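Protease inhibitor SGPI-1 (Schistocerca gregaria, PDB 2XTT) inhibits serine endopeptidases, being active in vitro against alpha-chymotrypsin and trypsin, and is one small disulfide-bonded pacifastin domain of a longer precursor. Local coordinates at residues K10-C14 and N15-C19. Sequence-based numbering, arbitrary orientation. Where two conformers were deposited one is given.
Unlike the reference sequence in segment 15-19: Arg18 (reference Asn).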
loop_
_atom_site.group_PDB
_atom_site.type_symbol
_atom_site.label_atom_id
_atom_site.label_comp_id
_atom_site.label_asym_id
_atom_site.label_seq_id
_atom_site.Cartn_x
_atom_site.Cartn_y
_atom_site.Cartn_z
ATOM N N LYS A 10 -10.191 -11.299 -13.643
ATOM C CA LYS A 10 -9.708 -10.655 -14.840
ATOM C C LYS A 10 -8.476 -9.858 -14.450
ATOM O O LYS A 10 -8.181 -9.701 -13.278
ATOM C CB LYS A 10 -10.690 -9.731 -15.535
ATOM C CG LYS A 10 -11.060 -8.429 -14.751
ATOM C CD LYS A 10 -11.948 -7.483 -15.517
ATOM C CE LYS A 10 -12.289 -6.177 -14.837
ATOM N NZ LYS A 10 -13.131 -5.342 -15.760
ATOM N N LYS A 11 -7.791 -9.293 -15.442
ATOM C CA LYS A 11 -6.772 -8.286 -15.239
ATOM C C LYS A 11 -7.288 -6.933 -15.740
ATOM O O LYS A 11 -7.989 -6.874 -16.740
ATOM C CB LYS A 11 -5.485 -8.652 -15.967
ATOM C CG LYS A 11 -4.922 -9.825 -15.177
ATOM C CD LYS A 11 -3.642 -10.327 -15.638
ATOM C CE LYS A 11 -2.506 -9.302 -15.484
ATOM N NZ LYS A 11 -1.264 -9.930 -16.111
ATOM N N GLN A 12 -6.915 -5.913 -15.006
ATOM C CA GLN A 12 -6.990 -4.559 -15.573
ATOM C C GLN A 12 -5.559 -4.094 -15.620
ATOM O O GLN A 12 -4.915 -3.815 -14.607
ATOM C CB GLN A 12 -7.878 -3.604 -14.820
ATOM C CG GLN A 12 -9.317 -3.990 -15.008
ATOM C CD GLN A 12 -10.213 -2.899 -14.528
ATOM O OE1 GLN A 12 -10.104 -2.413 -13.429
ATOM N NE2 GLN A 12 -11.156 -2.546 -15.358
ATOM N N ASP A 13 -5.108 -4.087 -16.835
ATOM C CA ASP A 13 -3.667 -3.822 -17.083
ATOM C C ASP A 13 -2.923 -4.887 -16.331
ATOM O O ASP A 13 -3.138 -6.056 -16.531
ATOM C CB ASP A 13 -3.292 -2.370 -16.875
ATOM C CG ASP A 13 -1.961 -2.009 -17.489
ATOM O OD1 ASP A 13 -1.194 -2.853 -18.042
ATOM O OD2 ASP A 13 -1.611 -0.816 -17.332
ATOM N N CYS A 14 -2.035 -4.508 -15.425
ATOM C CA CYS A 14 -1.253 -5.472 -14.701
ATOM C C CYS A 14 -1.818 -5.873 -13.342
ATOM O O CYS A 14 -1.225 -6.727 -12.663
ATOM C CB CYS A 14 0.178 -4.937 -14.527
ATOM S SG CYS A 14 0.408 -3.670 -13.270
ATOM N N ASN A 15 -2.953 -5.297 -12.928
ATOM C CA ASN A 15 -3.552 -5.699 -11.655
ATOM C C ASN A 15 -4.539 -6.828 -11.841
ATOM O O ASN A 15 -5.340 -6.820 -12.793
ATOM C CB ASN A 15 -4.313 -4.528 -11.009
ATOM C CG ASN A 15 -3.310 -3.522 -10.422
ATOM O OD1 ASN A 15 -2.649 -3.880 -9.425
ATOM N ND2 ASN A 15 -3.164 -2.382 -11.004
ATOM N N THR A 16 -4.480 -7.734 -10.910
ATOM C CA THR A 16 -5.470 -8.804 -10.838
ATOM C C THR A 16 -6.716 -8.331 -10.112
ATOM O O THR A 16 -6.666 -7.558 -9.157
ATOM C CB THR A 16 -4.901 -10.026 -10.171
ATOM O OG1 THR A 16 -4.531 -9.644 -8.787
ATOM C CG2 THR A 16 -3.648 -10.486 -10.893
ATOM N N CYS A 17 -7.851 -8.849 -10.574
ATOM C CA CYS A 17 -9.173 -8.500 -10.094
ATOM C C CYS A 17 -9.954 -9.811 -9.824
ATOM O O CYS A 17 -9.806 -10.799 -10.525
ATOM C CB CYS A 17 -9.945 -7.627 -11.078
ATOM S SG CYS A 17 -9.045 -6.170 -11.678
ATOM N N ARG A 18 -10.841 -9.758 -8.856
ATOM C CA ARG A 18 -11.739 -10.844 -8.512
ATOM C C ARG A 18 -13.159 -10.287 -8.393
ATOM O O ARG A 18 -13.346 -9.193 -7.844
ATOM C CB ARG A 18 -11.331 -11.436 -7.194
ATOM N N CYS A 19 -14.128 -11.047 -8.847
ATOM C CA CYS A 19 -15.502 -10.645 -8.824
ATOM C C CYS A 19 -16.118 -11.085 -7.498
ATOM O O CYS A 19 -16.200 -12.269 -7.235
ATOM C CB CYS A 19 -16.297 -11.195 -10.019
ATOM S SG CYS A 19 -17.998 -10.495 -10.022
HETATM O O HOH W 1 -5.088 -1.611 -13.028
#
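A tight beta hairpin joins strand 9-12 to strand 15-19, and Gln12 pairs with Asn15 across its type II' turn. Asp13 and Cys14 are the corners; Asp13 takes the positive phi (59°) such a turn requires. Gln12 N donates to Asn15 O at 2.9 Å, close to the line of the carbonyl. Asn15 N returns a bond to Gln12 O at 3.0 Å, tilted well above the carbonyl plane. Gln12 O also accepts from a water, which accepts from Asn15 ND2, tying the Asn15 amide to its own turn. Further along, Cys17 N reaches Lys10 O at 2.9 Å, and Lys10 N reaches Cys17 O at 3.2 Å. Between these two pairs, Lys11 CA makes a CH...O contact of 3.2 Å with Asn15 O.

Lys10, Gln12, Asn15 and Cys17 share one face. There Lys10 CG lies 3.9 Å from Cys17 CB; in one of its two conformers, Gln12 CG lies 4.0 Å from Cys17 SG. With chi1 at -51°, Cys17 SG sits beside its own backbone N, on the side of Gln12, and bonds to Cys27 of strand 25-28. Lys10 makes a cation-pi contact with Trp25. The buried Asn15 amide is held at both ends: OD1 bonds to Thr28 OG1 and ND2 to Met30 O, just past the Arg29-Met30 reactive bond, a site altered in this structure. Asn15 thereby links the turn to the inhibitory loop. The hairpin supplies two of three antiparallel strands; disulfides, including Cys14-Cys32 and Cys19-Cys4, cross-link it into the compact pacifastin inhibitor fold.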